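Local coordinates for putative drug/sodium antiporter (Escherichia coli, PDB 4Z3N), which probably works as a membrane antiporter of the MATE family, exporting compounds such as the genotoxin colibactin in exchange for cations, at residues I184-L189 / V225-Y230; V282-N287 / M430-V435; R377-A382 / G434-A439. One frame throughout, in Å; residues are numbered along the deposited sequence.

Interaction 1: I184-L189 / V225-Y230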
# COMPACT_ATOMS: atom_id res chain seq x y z
N ILE A 184 -10.98 -2.99 -12.51
CA ILE A 184 -9.74 -3.21 -11.79
C ILE A 184 -9.63 -4.68 -11.39
O ILE A 184 -8.55 -5.28 -11.49
CB ILE A 184 -9.64 -2.32 -10.54
CG1 ILE A 184 -9.51 -0.85 -10.96
CG2 ILE A 184 -8.46 -2.73 -9.69
CD1 ILE A 184 -9.43 0.12 -9.79
N MET A 185 -10.74 -5.28 -10.97
CA MET A 185 -10.70 -6.67 -10.53
C MET A 185 -10.48 -7.61 -11.71
O MET A 185 -9.78 -8.62 -11.57
CB MET A 185 -11.97 -7.09 -9.79
CG MET A 185 -11.86 -8.51 -9.21
SD MET A 185 -13.43 -9.33 -8.80
CE MET A 185 -14.26 -9.24 -10.38
N LYS A 186 -11.09 -7.28 -12.85
CA LYS A 186 -10.96 -8.08 -14.07
C LYS A 186 -9.57 -7.91 -14.69
O LYS A 186 -8.95 -8.90 -15.10
CB LYS A 186 -12.04 -7.71 -15.08
CG LYS A 186 -13.42 -8.25 -14.72
CD LYS A 186 -14.48 -7.73 -15.69
CE LYS A 186 -15.87 -7.66 -15.04
NZ LYS A 186 -16.82 -6.84 -15.86
N ALA A 187 -9.07 -6.68 -14.74
CA ALA A 187 -7.69 -6.44 -15.14
C ALA A 187 -6.74 -7.28 -14.29
O ALA A 187 -5.83 -7.93 -14.81
CB ALA A 187 -7.33 -4.98 -15.01
N SER A 188 -6.96 -7.27 -12.98
CA SER A 188 -6.11 -8.02 -12.07
C SER A 188 -6.09 -9.52 -12.40
O SER A 188 -5.03 -10.15 -12.46
CB SER A 188 -6.57 -7.80 -10.62
OG SER A 188 -5.99 -6.63 -10.08
N LEU A 189 -7.27 -10.09 -12.62
CA LEU A 189 -7.41 -11.51 -12.90
C LEU A 189 -6.70 -11.87 -14.20
O LEU A 189 -5.99 -12.89 -14.26
CB LEU A 189 -8.89 -11.89 -12.98
CG LEU A 189 -9.59 -12.00 -11.63
CD1 LEU A 189 -11.11 -12.16 -11.78
CD2 LEU A 189 -8.99 -13.16 -10.83
N VAL A 225 -2.37 -3.24 -18.37
CA VAL A 225 -2.32 -1.91 -18.96
C VAL A 225 -3.15 -1.86 -20.23
O VAL A 225 -3.94 -0.94 -20.46
CB VAL A 225 -0.87 -1.51 -19.28
CG1 VAL A 225 -0.83 -0.22 -20.05
CG2 VAL A 225 -0.06 -1.39 -18.00
N ALA A 226 -2.97 -2.88 -21.06
CA ALA A 226 -3.77 -3.04 -22.27
C ALA A 226 -5.27 -3.08 -21.95
O ALA A 226 -6.06 -2.36 -22.56
CB ALA A 226 -3.34 -4.29 -22.99
N TYR A 227 -5.65 -3.93 -21.00
CA TYR A 227 -7.05 -4.07 -20.61
C TYR A 227 -7.69 -2.73 -20.25
O TYR A 227 -8.83 -2.45 -20.63
CB TYR A 227 -7.19 -5.02 -19.42
CG TYR A 227 -8.61 -5.43 -19.15
CD1 TYR A 227 -9.45 -4.60 -18.41
CD2 TYR A 227 -9.11 -6.63 -19.62
CE1 TYR A 227 -10.76 -4.97 -18.16
CE2 TYR A 227 -10.42 -7.00 -19.37
CZ TYR A 227 -11.24 -6.16 -18.64
OH TYR A 227 -12.53 -6.52 -18.38
N PHE A 228 -6.94 -1.91 -19.51
CA PHE A 228 -7.43 -0.62 -19.06
C PHE A 228 -7.72 0.31 -20.22
O PHE A 228 -8.82 0.87 -20.33
CB PHE A 228 -6.42 0.02 -18.11
CG PHE A 228 -6.46 -0.52 -16.72
CD1 PHE A 228 -7.65 -0.98 -16.18
CD2 PHE A 228 -5.31 -0.57 -15.94
CE1 PHE A 228 -7.69 -1.49 -14.88
CE2 PHE A 228 -5.34 -1.07 -14.65
CZ PHE A 228 -6.53 -1.53 -14.12
N ILE A 229 -6.74 0.48 -21.10
CA ILE A 229 -6.89 1.39 -22.22
C ILE A 229 -8.01 0.95 -23.16
O ILE A 229 -8.80 1.78 -23.61
CB ILE A 229 -5.58 1.53 -23.00
CG1 ILE A 229 -4.48 2.11 -22.09
CG2 ILE A 229 -5.77 2.43 -24.23
CD1 ILE A 229 -3.16 2.36 -22.81
N TYR A 230 -8.10 -0.35 -23.44
CA TYR A 230 -9.20 -0.82 -24.28
C TYR A 230 -10.54 -0.55 -23.61
O TYR A 230 -11.44 -0.02 -24.25
CB TYR A 230 -9.06 -2.30 -24.63
CG TYR A 230 -7.97 -2.53 -25.66
CD1 TYR A 230 -7.68 -1.56 -26.62
CD2 TYR A 230 -7.21 -3.70 -25.67
CE1 TYR A 230 -6.67 -1.75 -27.56
CE2 TYR A 230 -6.19 -3.90 -26.60
CZ TYR A 230 -5.93 -2.92 -27.54
OH TYR A 230 -4.94 -3.10 -28.47
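A187 packs against two aromatic rings, those of Y227 and F228, which reach over from the facing helix. Its methyl group makes the nearest apolar contact, with A187 CB 3.5 Å from F228 CE1; the approach to that ring is oblique. The backbone of the same residue lies over one face of the Y227 ring, A187 CA being 4.1 Å from Y227 CD1. The small alanine thus lets both rings come close to the backbone of helix 181-204, and the CA atoms of A187 and Y227 are only 6.0 Å apart. I184 completes the apolar part by presenting its CA to the edge of the F228 ring.

A second kind of contact sets the phenol of Y227 beside a lysine chain. The Y227 ring, swung opposite the amide nitrogen (chi1 -168°), is sent toward K186, where Y227 OH lies 3.5 Å from K186 CD. This is packing against methylenes, since the extended lysine carries its amine away from the tyrosine.

Around this pair, F228 also meets the ring of F175 on helix 162-177, and Y227 touches V183 and L190. The axes of segments 184-189 and 225-230 approach to 9.3 Å, with N-to-C directions 146° apart. Such a near-antiparallel pair of consecutive helices, packed with an alanine of one against two aromatic rings of the other, is a helical hairpin of the kind that builds polytopic membrane transporters, here within the all-helical MATE fold.

Interaction 2: V282-N287 / M430-V435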
# COMPACT_ATOMS: atom_id res chain seq x y z
N VAL A 282 17.20 -5.98 16.81
CA VAL A 282 18.46 -6.64 16.49
C VAL A 282 19.53 -6.42 17.58
O VAL A 282 20.20 -7.35 17.99
CB VAL A 282 19.00 -6.16 15.11
CG1 VAL A 282 20.41 -5.63 15.25
CG2 VAL A 282 18.92 -7.26 14.07
N ARG A 283 19.65 -5.17 18.04
CA ARG A 283 20.59 -4.82 19.09
C ARG A 283 20.22 -5.44 20.44
O ARG A 283 21.05 -5.50 21.35
CB ARG A 283 20.69 -3.29 19.23
CG ARG A 283 21.57 -2.81 20.39
CD ARG A 283 22.09 -1.39 20.17
NE ARG A 283 21.32 -0.39 20.90
CZ ARG A 283 21.54 -0.04 22.16
NH1 ARG A 283 22.50 -0.63 22.86
NH2 ARG A 283 20.78 0.89 22.74
N LEU A 284 18.99 -5.93 20.57
CA LEU A 284 18.56 -6.53 21.84
C LEU A 284 18.64 -8.06 21.82
O LEU A 284 19.29 -8.65 22.68
CB LEU A 284 17.16 -6.09 22.21
CG LEU A 284 17.01 -4.68 22.76
CD1 LEU A 284 15.54 -4.37 23.04
CD2 LEU A 284 17.88 -4.49 23.99
N ASP A 285 17.89 -8.70 20.92
CA ASP A 285 18.07 -10.12 20.64
C ASP A 285 17.88 -10.46 19.15
O ASP A 285 16.80 -10.28 18.58
CB ASP A 285 17.12 -10.93 21.53
CG ASP A 285 17.29 -12.42 21.38
OD1 ASP A 285 17.39 -12.91 20.23
OD2 ASP A 285 17.31 -13.12 22.42
N VAL A 286 18.92 -11.02 18.56
CA VAL A 286 18.94 -11.45 17.17
C VAL A 286 17.79 -12.39 16.80
O VAL A 286 17.39 -12.45 15.64
CB VAL A 286 20.31 -12.17 16.88
CG1 VAL A 286 20.39 -12.77 15.49
CG2 VAL A 286 21.44 -11.19 17.10
N ASN A 287 17.26 -13.13 17.78
CA ASN A 287 16.16 -14.08 17.53
C ASN A 287 14.82 -13.36 17.29
O ASN A 287 14.01 -13.77 16.44
CB ASN A 287 16.02 -15.07 18.69
CG ASN A 287 17.26 -15.95 18.89
OD1 ASN A 287 17.62 -16.74 18.02
ND2 ASN A 287 17.90 -15.82 20.06
N MET A 430 12.76 -3.54 30.79
CA MET A 430 12.04 -4.45 29.88
C MET A 430 12.88 -4.50 28.62
O MET A 430 13.60 -3.54 28.35
CB MET A 430 10.62 -3.93 29.58
CG MET A 430 9.89 -3.45 30.83
SD MET A 430 8.26 -2.72 30.61
CE MET A 430 7.49 -3.95 29.55
N ARG A 431 12.92 -5.60 27.88
CA ARG A 431 13.82 -5.48 26.73
C ARG A 431 13.10 -5.61 25.39
O ARG A 431 12.64 -4.60 24.85
CB ARG A 431 14.95 -6.51 26.83
CG ARG A 431 15.71 -6.47 28.16
CD ARG A 431 16.98 -7.33 28.12
NE ARG A 431 18.19 -6.53 28.29
CZ ARG A 431 19.21 -6.49 27.43
NH1 ARG A 431 19.19 -7.21 26.32
NH2 ARG A 431 20.26 -5.72 27.70
N ILE A 432 12.90 -6.83 24.92
CA ILE A 432 12.16 -7.03 23.69
C ILE A 432 10.66 -6.81 23.97
O ILE A 432 9.95 -6.25 23.13
CB ILE A 432 12.43 -8.42 23.10
CG1 ILE A 432 13.86 -8.48 22.55
CG2 ILE A 432 11.41 -8.76 22.02
CD1 ILE A 432 14.10 -7.63 21.34
N THR A 433 10.20 -7.22 25.15
CA THR A 433 8.82 -6.99 25.57
C THR A 433 8.52 -5.50 25.59
O THR A 433 7.37 -5.08 25.38
CB THR A 433 8.55 -7.58 26.98
OG1 THR A 433 8.41 -8.99 26.88
CG2 THR A 433 7.27 -7.02 27.55
N GLY A 434 9.56 -4.71 25.84
CA GLY A 434 9.43 -3.26 25.86
C GLY A 434 9.27 -2.68 24.46
O GLY A 434 8.53 -1.74 24.28
N VAL A 435 9.97 -3.24 23.49
CA VAL A 435 9.78 -2.85 22.10
C VAL A 435 8.33 -3.08 21.68
O VAL A 435 7.65 -2.16 21.22
CB VAL A 435 10.71 -3.66 21.16
CG1 VAL A 435 10.50 -3.21 19.71
CG2 VAL A 435 12.17 -3.53 21.57
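L284, in the turn between helices 250-284 and 286-322, fits with both its methyls and its CB against the start of helix 432-453. One branch, CD1, lies 3.4 Å from the backbone O of R431 and also reaches V435, with L284 CD1 and V435 CG2 3.8 Å apart. The other branch sits over one face of the R431 guanidinium, L284 CD2 being 3.8 Å from R431 NH1. R431 is the N-cap residue of its helix; a bend at chi3 (117°) folds its chain back so that this flat group comes over the leucine.

I432 supplies the third side of the contact. Its CG1 branch turns toward L284, and the terminal I432 CD1 comes to 3.5 Å from L284 CB while also lying near the backbone of D285. D285 sits at the N-cap of the next helix, its carboxylate facing the backbone N of N287 at a modelled distance too short to be trusted; its OD2 is bonded to the hydroxyl of Y371 on helix 366-379.

Mainly apolar packing therefore seems to carry this junction. L284 O lies in plane at the guanidinium edge, too far for a hydrogen bond, and no salt bridge joins the segments; the D285 carboxylate instead tethers the turn to Y371.

Interaction 3: R377-A382 / G434-A439. With OLC ((2R)-2,3-dihydroxypropyl (9Z)-octadec-9-enoate), chain B; OLC ((2R)-2,3-dihydroxypropyl (9Z)-octadec-9-enoate), chain D; OLC ((2R)-2,3-dihydroxypropyl (9Z)-octadec-9-enoate), chain C.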
# COMPACT_ATOMS: atom_id res chain seq x y z
N ARG A 377 1.05 -12.09 20.51
CA ARG A 377 0.16 -12.03 21.66
C ARG A 377 0.02 -10.61 22.18
O ARG A 377 -1.07 -10.19 22.61
CB ARG A 377 0.66 -12.93 22.78
CG ARG A 377 0.53 -14.42 22.50
CD ARG A 377 0.36 -15.13 23.80
NE ARG A 377 0.05 -16.54 23.62
CZ ARG A 377 0.80 -17.53 24.10
NH1 ARG A 377 1.90 -17.24 24.79
NH2 ARG A 377 0.44 -18.79 23.90
N ILE A 378 1.13 -9.88 22.17
CA ILE A 378 1.11 -8.52 22.69
C ILE A 378 0.54 -7.53 21.68
O ILE A 378 -0.37 -6.78 22.01
CB ILE A 378 2.51 -8.08 23.14
CG1 ILE A 378 2.97 -8.97 24.32
CG2 ILE A 378 2.52 -6.59 23.51
CD1 ILE A 378 4.25 -8.53 25.01
N MET A 379 1.03 -7.56 20.45
CA MET A 379 0.73 -6.52 19.46
C MET A 379 -0.48 -6.75 18.54
O MET A 379 -0.95 -5.81 17.90
CB MET A 379 1.96 -6.29 18.57
CG MET A 379 3.22 -5.88 19.31
SD MET A 379 4.64 -5.73 18.20
CE MET A 379 4.25 -4.19 17.38
N ALA A 380 -0.98 -7.98 18.47
CA ALA A 380 -1.97 -8.33 17.45
C ALA A 380 -3.27 -7.53 17.57
O ALA A 380 -3.82 -7.09 16.56
CB ALA A 380 -2.28 -9.81 17.50
N LEU A 381 -3.76 -7.36 18.79
CA LEU A 381 -5.01 -6.65 18.99
C LEU A 381 -4.89 -5.17 18.61
O LEU A 381 -5.91 -4.51 18.39
CB LEU A 381 -5.49 -6.79 20.43
CG LEU A 381 -6.03 -8.18 20.77
CD1 LEU A 381 -6.33 -8.34 22.26
CD2 LEU A 381 -7.26 -8.39 19.94
N ALA A 382 -3.67 -4.66 18.54
CA ALA A 382 -3.48 -3.29 18.09
C ALA A 382 -3.91 -3.15 16.64
O ALA A 382 -4.41 -2.10 16.24
CB ALA A 382 -2.04 -2.85 18.26
N GLY A 434 9.56 -4.71 25.84
CA GLY A 434 9.43 -3.26 25.86
C GLY A 434 9.27 -2.68 24.46
O GLY A 434 8.53 -1.74 24.28
N VAL A 435 9.97 -3.24 23.49
CA VAL A 435 9.78 -2.85 22.10
C VAL A 435 8.33 -3.08 21.68
O VAL A 435 7.65 -2.16 21.22
CB VAL A 435 10.71 -3.66 21.16
CG1 VAL A 435 10.50 -3.21 19.71
CG2 VAL A 435 12.17 -3.53 21.57
N TYR A 436 7.86 -4.31 21.86
CA TYR A 436 6.51 -4.69 21.49
C TYR A 436 5.46 -3.71 22.06
O TYR A 436 4.58 -3.25 21.33
CB TYR A 436 6.21 -6.10 21.98
CG TYR A 436 7.08 -7.17 21.42
CD1 TYR A 436 7.78 -6.99 20.23
CD2 TYR A 436 7.20 -8.39 22.07
CE1 TYR A 436 8.57 -8.02 19.71
CE2 TYR A 436 7.98 -9.41 21.57
CZ TYR A 436 8.66 -9.23 20.40
OH TYR A 436 9.43 -10.26 19.93
N PHE A 437 5.56 -3.41 23.34
CA PHE A 437 4.58 -2.53 23.95
C PHE A 437 4.76 -1.09 23.45
O PHE A 437 3.78 -0.41 23.12
CB PHE A 437 4.64 -2.57 25.48
CG PHE A 437 3.90 -3.72 26.08
CD1 PHE A 437 2.51 -3.75 26.06
CD2 PHE A 437 4.58 -4.79 26.65
CE1 PHE A 437 1.80 -4.82 26.60
CE2 PHE A 437 3.88 -5.87 27.20
CZ PHE A 437 2.49 -5.88 27.17
N GLY A 438 6.00 -0.64 23.38
CA GLY A 438 6.26 0.73 23.01
C GLY A 438 5.78 1.00 21.60
O GLY A 438 5.14 2.01 21.33
N ALA A 439 6.07 0.05 20.71
CA ALA A 439 5.85 0.23 19.29
C ALA A 439 4.37 0.37 18.95
O ALA A 439 4.01 1.11 18.03
CB ALA A 439 6.47 -0.93 18.52
C18 OLC B . 0.37 0.45 7.73
C10 OLC B . 0.82 -3.47 15.59
C9 OLC B . 1.32 -4.31 14.66
C17 OLC B . 0.41 -0.47 8.94
C11 OLC B . 1.16 -1.99 15.57
C8 OLC B . 1.71 -5.72 15.07
C24 OLC B . 7.51 1.25 16.16
C16 OLC B . 0.83 0.33 10.15
C12 OLC B . 2.09 -1.63 14.42
C7 OLC B . 2.17 -6.55 13.89
C15 OLC B . 0.76 -0.53 11.41
C13 OLC B . 1.63 -0.32 13.78
C6 OLC B . 3.58 -6.18 13.48
C14 OLC B . 1.96 -0.23 12.30
C5 OLC B . 4.49 -6.11 14.69
C4 OLC B . 5.71 -5.25 14.36
C3 OLC B . 5.29 -3.95 13.72
C2 OLC B . 6.39 -2.91 13.77
C21 OLC B . 5.52 0.61 14.81
C1 OLC B . 5.79 -1.51 13.78
C22 OLC B . 6.36 1.76 15.32
O19 OLC B . 4.72 -1.27 13.24
O25 OLC B . 8.68 1.97 15.84
O23 OLC B . 6.88 2.50 14.23
O20 OLC B . 6.37 -0.50 14.56
C9 OLC D . -4.30 -11.62 24.61
C8 OLC D . -3.25 -12.37 25.39
C7 OLC D . -3.38 -13.87 25.18
C6 OLC D . -2.30 -14.63 25.93
C5 OLC D . -2.59 -16.13 25.92
C4 OLC D . -1.66 -16.82 26.91
C3 OLC D . -2.40 -17.78 27.83
C2 OLC D . -1.46 -18.42 28.84
C1 OLC D . -0.79 -19.66 28.29
C9 OLC C . -5.53 -3.66 23.27
C8 OLC C . -4.08 -4.10 23.32
C7 OLC C . -3.75 -4.72 24.66
C6 OLC C . -2.78 -5.88 24.47
C5 OLC C . -2.39 -6.43 25.82
C4 OLC C . -1.63 -7.74 25.66
C3 OLC C . -0.79 -8.03 26.90
C2 OLC C . -0.60 -9.53 27.05
C1 OLC C . 0.84 -9.84 27.43
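I378 and F437 meet at about a right angle, with the isoleucine laid over the phenyl face. I378 CG2 stands 3.6 Å from the centroid of the F437 ring and 12° off its normal, a CH-pi contact almost over the ring centre. With CG2 trans to the amide N, I378 runs its other branch out extended (chi2 -171°) and brings I378 CD1 to 3.5 Å from F437 CE2. Both branches thus engage one aromatic residue, and I378 CG2 also touches CB of Y436, whose ring receives I378 CD1 at its edge.

M379 meets the same helix with its unbranched chain. CG lies against the backbone, M379 CG being 3.6 Å from Y436 O, and the sulfur then meets the tyrosine in a Met-aromatic contact: M379 SD is 4.9 Å from the centroid of the Y436 ring and oblique to it. The final bend at chi3 (75°) carries M379 CE to A439 CB, 4.1 Å away, and onto the chain of a bound monoolein (chain B), which also packs on A439.

Two further monoolein chains lie alongside, one (chain C) past the edge of the F437 ring and the carbonyls of R377 and I378, the other (chain D) over one face of the R377 guanidinium, with its C4 3.8 Å from R377 CZ.

The contact joins helix 366-379 to helix 432-453. Helix 250-284 closes on it through Y277, which touches both M379 and Y436, while helix 326-358 packs on R377, A380 and L381.

From the N terminus, interaction 1 closes first, joining helices 181-204 and 209-232 across 35 residues, nearly all of them helix, about the short turn between the two. It is complete before the other two open and lies on the opposite side of the chain's centre, about 40 Å or more from either between centres. Interaction 2 then spans 142 residues. Interaction 3 opens inside that span, but its second segment overlaps that of interaction 2 at G434 and V435 and runs on to A439, so it does not nest cleanly. The two touch, through M430 with F437 and T433 with I378, and together tie the turn between helices 250-284 and 286-322, and helix 366-379, to helix 432-453.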